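Local coordinates for ABC transporter sugar binding protein (Xanthomonas axonopodis pv. citri, PDB 3UOR) that probably binds maltose or a related sugar outside the inner membrane and hands it to an ABC transporter for uptake, at residues A[87-91]-A[92-96]; A[262-265]-A[266-269]; A[385-388]-A[389-393]. All blocks are in the same frame, centred on the assembly; numbering follows the deposited sequence.

Interaction 1 of 3, residues A[87-91]-A[92-96]; sequences CQLGN and TWLPE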
# COMPACT_ATOMS: atom_id res chain seq x y z
N CYS A 87 -8.08 9.79 -14.30
CA CYS A 87 -7.80 10.18 -12.94
C CYS A 87 -7.03 9.11 -12.18
O CYS A 87 -7.35 7.91 -12.27
CB CYS A 87 -9.10 10.51 -12.20
SG CYS A 87 -8.86 11.27 -10.58
N GLN A 88 -6.03 9.54 -11.44
CA GLN A 88 -5.33 8.69 -10.49
C GLN A 88 -6.21 8.55 -9.24
O GLN A 88 -6.64 9.55 -8.66
CB GLN A 88 -4.00 9.33 -10.09
CG GLN A 88 -3.31 8.64 -8.95
CD GLN A 88 -2.14 9.41 -8.40
OE1 GLN A 88 -1.80 10.48 -8.88
NE2 GLN A 88 -1.50 8.85 -7.36
N LEU A 89 -6.49 7.32 -8.83
CA LEU A 89 -7.32 7.07 -7.65
C LEU A 89 -6.61 6.13 -6.71
O LEU A 89 -6.25 5.01 -7.09
CB LEU A 89 -8.66 6.45 -8.05
CG LEU A 89 -9.95 7.10 -7.58
CD1 LEU A 89 -9.95 8.58 -7.88
CD2 LEU A 89 -11.14 6.44 -8.23
N GLY A 90 -6.39 6.57 -5.48
CA GLY A 90 -5.92 5.65 -4.44
C GLY A 90 -6.83 4.44 -4.47
O GLY A 90 -8.05 4.55 -4.58
N ASN A 91 -6.25 3.25 -4.40
CA ASN A 91 -7.10 2.10 -4.68
C ASN A 91 -8.13 1.74 -3.60
O ASN A 91 -8.97 0.88 -3.83
CB ASN A 91 -6.29 0.91 -5.22
CG ASN A 91 -5.26 0.45 -4.26
OD1 ASN A 91 -5.35 0.76 -3.08
ND2 ASN A 91 -4.27 -0.30 -4.75
N THR A 92 -8.09 2.39 -2.44
CA THR A 92 -9.14 2.17 -1.45
C THR A 92 -10.32 3.12 -1.69
O THR A 92 -11.38 2.97 -1.10
CB THR A 92 -8.64 2.29 0.02
OG1 THR A 92 -8.00 3.54 0.21
CG2 THR A 92 -7.65 1.19 0.35
N TRP A 93 -10.12 4.08 -2.59
CA TRP A 93 -11.17 4.99 -3.01
C TRP A 93 -12.08 4.39 -4.08
O TRP A 93 -13.18 4.87 -4.28
CB TRP A 93 -10.58 6.29 -3.55
CG TRP A 93 -9.89 7.10 -2.53
CD1 TRP A 93 -9.65 6.75 -1.23
CD2 TRP A 93 -9.33 8.41 -2.70
NE1 TRP A 93 -8.98 7.76 -0.59
CE2 TRP A 93 -8.78 8.79 -1.46
CE3 TRP A 93 -9.26 9.30 -3.77
CZ2 TRP A 93 -8.15 10.01 -1.27
CZ3 TRP A 93 -8.64 10.50 -3.58
CH2 TRP A 93 -8.10 10.86 -2.34
N LEU A 94 -11.62 3.36 -4.78
CA LEU A 94 -12.40 2.78 -5.88
C LEU A 94 -13.83 2.38 -5.50
O LEU A 94 -14.77 2.71 -6.22
CB LEU A 94 -11.69 1.56 -6.47
CG LEU A 94 -11.12 1.65 -7.88
CD1 LEU A 94 -10.26 2.88 -8.01
CD2 LEU A 94 -10.33 0.40 -8.17
N PRO A 95 -13.99 1.63 -4.38
CA PRO A 95 -15.34 1.14 -4.06
C PRO A 95 -16.33 2.29 -3.94
O PRO A 95 -17.46 2.16 -4.38
CB PRO A 95 -15.14 0.46 -2.71
CG PRO A 95 -13.74 -0.02 -2.75
CD PRO A 95 -12.99 1.09 -3.45
N GLU A 96 -15.90 3.40 -3.38
CA GLU A 96 -16.77 4.55 -3.26
C GLU A 96 -17.16 5.13 -4.61
O GLU A 96 -18.34 5.32 -4.89
CB GLU A 96 -16.14 5.64 -2.38
CG GLU A 96 -17.05 6.87 -2.26
CD GLU A 96 -16.55 7.86 -1.22
OE1 GLU A 96 -15.51 7.59 -0.59
OE2 GLU A 96 -17.21 8.91 -1.04
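L89 and L94 make the tight side of this contact, with CD2 of L89 packed 3.7 Å from CD1 of L94. Both side chains have chi1 well off the usual staggered positions (-127° for L89, -111° for L94). V306 on strand 303-307 touches both leucines, and L74 on helix 67-79 also touches L89, closing the apolar patch. Where L89 meets W93 the fit is easier: its CG lies 4.2 Å from CB of W93, and its CD1 reaches the edge of the indole near the ring plane. The backbone between them folds as a type I beta turn from G90 to W93, closed by the bond from W93 N to G90 O (2.9 Å). The turn takes the chain from strand 86-90, which runs parallel to strand 30-36, straight into helix 94-99, a strand-to-helix step of the alpha/beta kind used throughout periplasmic binding proteins. At the corner the amide of N91 is used outside the turn: ND2 hydrogen-bonds to A300 O. The more open side is formed by G90, T92 and W93, all only partly covered. There one face of the indole lies toward G90, whose N is 4.1 Å above the ring plane and offset to the rim. The ring also meets H71 edge-to-face, and NE1 of W93 has a weak hydrogen bond to OE1 of E378.

Interaction 2 of 3, residues A[262-265]-A[266-269]; sequences YLSG and PWNV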
# COMPACT_ATOMS: atom_id res chain seq x y z
N TYR A 262 13.25 -1.30 9.99
CA TYR A 262 12.24 -0.29 9.81
C TYR A 262 11.23 -0.86 8.82
O TYR A 262 11.58 -1.20 7.69
CB TYR A 262 12.88 1.00 9.30
CG TYR A 262 11.93 2.15 9.02
CD1 TYR A 262 10.93 2.49 9.92
CD2 TYR A 262 12.09 2.93 7.89
CE1 TYR A 262 10.08 3.55 9.66
CE2 TYR A 262 11.23 4.01 7.62
CZ TYR A 262 10.24 4.31 8.51
OH TYR A 262 9.40 5.36 8.24
N LEU A 263 9.98 -1.00 9.26
CA LEU A 263 8.93 -1.56 8.43
C LEU A 263 8.24 -0.46 7.63
O LEU A 263 7.43 0.28 8.17
CB LEU A 263 7.93 -2.30 9.30
CG LEU A 263 7.15 -3.44 8.65
CD1 LEU A 263 6.34 -4.17 9.70
CD2 LEU A 263 6.26 -2.90 7.53
N SER A 264 8.53 -0.36 6.33
CA SER A 264 8.01 0.78 5.55
C SER A 264 8.02 0.53 4.03
O SER A 264 8.30 -0.57 3.56
CB SER A 264 8.83 2.04 5.89
OG SER A 264 8.11 3.22 5.57
N GLY A 265 7.73 1.58 3.27
CA GLY A 265 7.43 1.44 1.85
C GLY A 265 8.51 1.87 0.86
O GLY A 265 9.60 2.27 1.26
N PRO A 266 8.20 1.79 -0.45
CA PRO A 266 9.17 1.95 -1.54
C PRO A 266 9.82 3.32 -1.60
O PRO A 266 10.97 3.41 -2.02
CB PRO A 266 8.35 1.68 -2.82
CG PRO A 266 6.90 1.69 -2.40
CD PRO A 266 6.90 1.28 -0.93
N TRP A 267 9.10 4.37 -1.21
CA TRP A 267 9.64 5.73 -1.26
C TRP A 267 10.88 5.87 -0.37
O TRP A 267 11.68 6.77 -0.57
CB TRP A 267 8.60 6.77 -0.84
CG TRP A 267 8.25 6.64 0.62
CD1 TRP A 267 8.87 7.25 1.67
CD2 TRP A 267 7.23 5.79 1.18
NE1 TRP A 267 8.29 6.86 2.86
CE2 TRP A 267 7.29 5.96 2.59
CE3 TRP A 267 6.28 4.92 0.64
CZ2 TRP A 267 6.42 5.29 3.46
CZ3 TRP A 267 5.41 4.25 1.50
CH2 TRP A 267 5.49 4.44 2.90
N ASN A 268 11.05 4.97 0.59
CA ASN A 268 12.22 5.06 1.46
C ASN A 268 13.52 4.66 0.78
O ASN A 268 14.61 5.06 1.21
CB ASN A 268 12.05 4.22 2.74
CG ASN A 268 11.07 4.85 3.71
OD1 ASN A 268 10.01 4.29 3.98
ND2 ASN A 268 11.43 6.01 4.24
N VAL A 269 13.44 3.84 -0.26
CA VAL A 269 14.67 3.32 -0.85
C VAL A 269 15.55 4.50 -1.24
O VAL A 269 16.71 4.58 -0.84
CB VAL A 269 14.40 2.38 -2.05
CG1 VAL A 269 15.72 2.04 -2.78
CG2 VAL A 269 13.73 1.11 -1.57
O HOH W 1 9.33 7.26 5.92
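G265 and N268 close a tight turn at the end of strand 259-264, passing the chain directly into helix 267-275. With P266 and W267 both in helix-like backbone conformations, the four residues from G265 to N268 form a type I turn that runs on into the first helical turn. This is a strand-to-helix corner in the alpha/beta fold of a periplasmic binding protein, and the strand pairs antiparallel with strand 134-150. Two backbone hydrogen bonds carry the corner: N268 N reaches G265 O at 3.1 Å, and V269 N reaches P266 O at 3.1 Å.

The aromatic contact is a CH-pi interaction. CA of G265 lies over one face of the W267 indole, 3.8 Å from the centroid of the six-membered ring and 25° off the ring normal. W267 gets there because its CG sits between the backbone N and the carbonyl carbon (chi1 67°), which folds the ring back over the strand end. G265 has no CB, and CZ3 of W267 can come to 3.5 Å from its CA. The indole is exposed even so, a position consistent with the aromatic lining of sugar clefts in this family. Apolar packing falls to P266 and V269, which both touch F361 on helix 359-364.

Among the polar groups, the side chain of N268 reaches back toward the strand, placing its amide beside S264 and Y262. The amide plane is 69° from that of the tyrosine ring.

A water bridges the two aromatic side chains: it lies 3.0 Å from OH of Y262 and, in the indole plane, accepts a hydrogen bond of 3.3 Å from NE1 of W267.

Interaction 3 of 3, residues A[385-388]-A[389-393]; sequences RLVT and ERVVR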
# COMPACT_ATOMS: atom_id res chain seq x y z
N ARG A 385 -6.34 1.34 14.53
CA ARG A 385 -5.07 1.86 14.98
C ARG A 385 -5.22 2.56 16.35
O ARG A 385 -4.31 2.51 17.19
CB ARG A 385 -4.55 2.85 13.95
CG ARG A 385 -3.29 3.49 14.37
CD ARG A 385 -3.03 4.71 13.55
NE ARG A 385 -3.89 5.84 13.90
CZ ARG A 385 -3.91 6.42 15.09
NH1 ARG A 385 -3.17 5.93 16.10
NH2 ARG A 385 -4.71 7.46 15.29
N LEU A 386 -6.36 3.21 16.58
CA LEU A 386 -6.57 3.89 17.86
C LEU A 386 -6.61 2.87 18.98
O LEU A 386 -6.07 3.09 20.05
CB LEU A 386 -7.88 4.67 17.87
CG LEU A 386 -7.89 5.96 17.04
CD1 LEU A 386 -9.25 6.66 17.14
CD2 LEU A 386 -6.77 6.88 17.50
N VAL A 387 -7.26 1.75 18.71
CA VAL A 387 -7.40 0.69 19.70
C VAL A 387 -6.06 0.03 19.95
O VAL A 387 -5.71 -0.25 21.09
CB VAL A 387 -8.41 -0.35 19.25
CG1 VAL A 387 -8.20 -1.62 20.01
CG2 VAL A 387 -9.81 0.17 19.48
N THR A 388 -5.29 -0.21 18.90
CA THR A 388 -4.03 -0.93 19.09
C THR A 388 -3.01 -0.09 19.86
O THR A 388 -2.24 -0.61 20.66
CB THR A 388 -3.43 -1.44 17.76
OG1 THR A 388 -3.14 -0.33 16.91
CG2 THR A 388 -4.41 -2.36 17.06
N GLU A 389 -3.00 1.22 19.61
CA GLU A 389 -2.09 2.08 20.35
C GLU A 389 -2.46 2.06 21.84
O GLU A 389 -1.60 2.18 22.71
CB GLU A 389 -2.13 3.49 19.81
CG GLU A 389 -1.22 4.45 20.53
CD GLU A 389 -1.29 5.83 19.92
OE1 GLU A 389 -2.33 6.17 19.31
OE2 GLU A 389 -0.30 6.59 20.04
N ARG A 390 -3.74 1.88 22.13
CA ARG A 390 -4.18 1.82 23.52
C ARG A 390 -3.73 0.50 24.15
O ARG A 390 -3.33 0.47 25.31
CB ARG A 390 -5.70 1.93 23.61
CG ARG A 390 -6.20 2.66 24.83
CD ARG A 390 -7.46 3.42 24.48
NE ARG A 390 -8.47 2.50 23.95
CZ ARG A 390 -9.31 2.79 22.97
NH1 ARG A 390 -9.29 3.99 22.38
NH2 ARG A 390 -10.19 1.88 22.57
N VAL A 391 -3.83 -0.57 23.38
CA VAL A 391 -3.32 -1.86 23.81
C VAL A 391 -1.83 -1.76 24.11
O VAL A 391 -1.38 -2.21 25.17
CB VAL A 391 -3.57 -2.93 22.75
CG1 VAL A 391 -2.68 -4.16 22.99
CG2 VAL A 391 -5.03 -3.29 22.72
N VAL A 392 -1.06 -1.18 23.18
CA VAL A 392 0.38 -1.06 23.37
C VAL A 392 0.77 -0.14 24.53
O VAL A 392 1.60 -0.49 25.36
CB VAL A 392 1.10 -0.57 22.11
CG1 VAL A 392 2.58 -0.43 22.39
CG2 VAL A 392 0.85 -1.55 20.93
N ARG A 393 0.20 1.05 24.57
CA ARG A 393 0.60 2.04 25.56
C ARG A 393 -0.11 1.83 26.89
O ARG A 393 0.53 1.81 27.92
CB ARG A 393 0.34 3.46 25.05
CG ARG A 393 1.14 3.83 23.81
CD ARG A 393 1.10 5.35 23.56
NE ARG A 393 2.44 5.85 23.26
CZ ARG A 393 2.74 6.50 22.14
NH1 ARG A 393 1.81 6.74 21.24
NH2 ARG A 393 3.98 6.92 21.93
O HOH W 2 -5.32 5.64 20.88
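E389, T388 and R390 bury most of the surface in this part of helix 377-394, where contacts run between residues three and four apart. E389 is the middle of a salt-bridge network with one arginine a turn before it and another a turn after. Its CG is anti to the backbone N (chi1 179°) and the chain beyond is extended, so the carboxylate runs alongside R385 in the same direction. OE1 meets the edge of the R385 guanidinium near its plane, 3.3 Å from NH1, a weak bond with the two flat groups turned 73° apart. OE2 takes R393, though the modelled approach is too short to be taken literally. The nearby R385 would favour the charged carboxylate.

T388 works mainly through its backbone. Its O accepts from V392 N at 2.8 Å, and CG2 of V392 comes within 3.2 Å of the same oxygen. OG1 of T388 hydrogen-bonds to NE2 of Q197, while L227 on helix 221-235 touches the side chain.

R390 bends at chi2 and chi3, bringing one face of its guanidinium toward L386 O and V387 CA, which lie toward its rim. NH2 comes 3.6 Å from CG2 of V387, but its stronger partner is E404, in a salt bridge to helix 398-412; NE bonds to OE1 of Q396. On that side V387 and V391 both touch A401. Near the carboxylate, a water donates to L386 O at 2.8 Å and, weakly, to OE1 of E389 at 3.4 Å.

Interactions 1 and 2 are two versions of one job: each turns a strand of the same mixed sheet into a helix through a type I turn. They lie on opposite sides of the chain's centre, about 22 Å apart between centres. Interaction 2 is the more buried and mixes an aromatic face, a polar amide and a bridging water; interaction 1 relies on leucine packing, with its tryptophan toward the open side. Interaction 3 lies farther out, about 21 Å from the chain's centre, within a single helix. Its chemistry is ionic on the outer face and apolar where V387 and V391 meet helix 398-412. None of the three touches another.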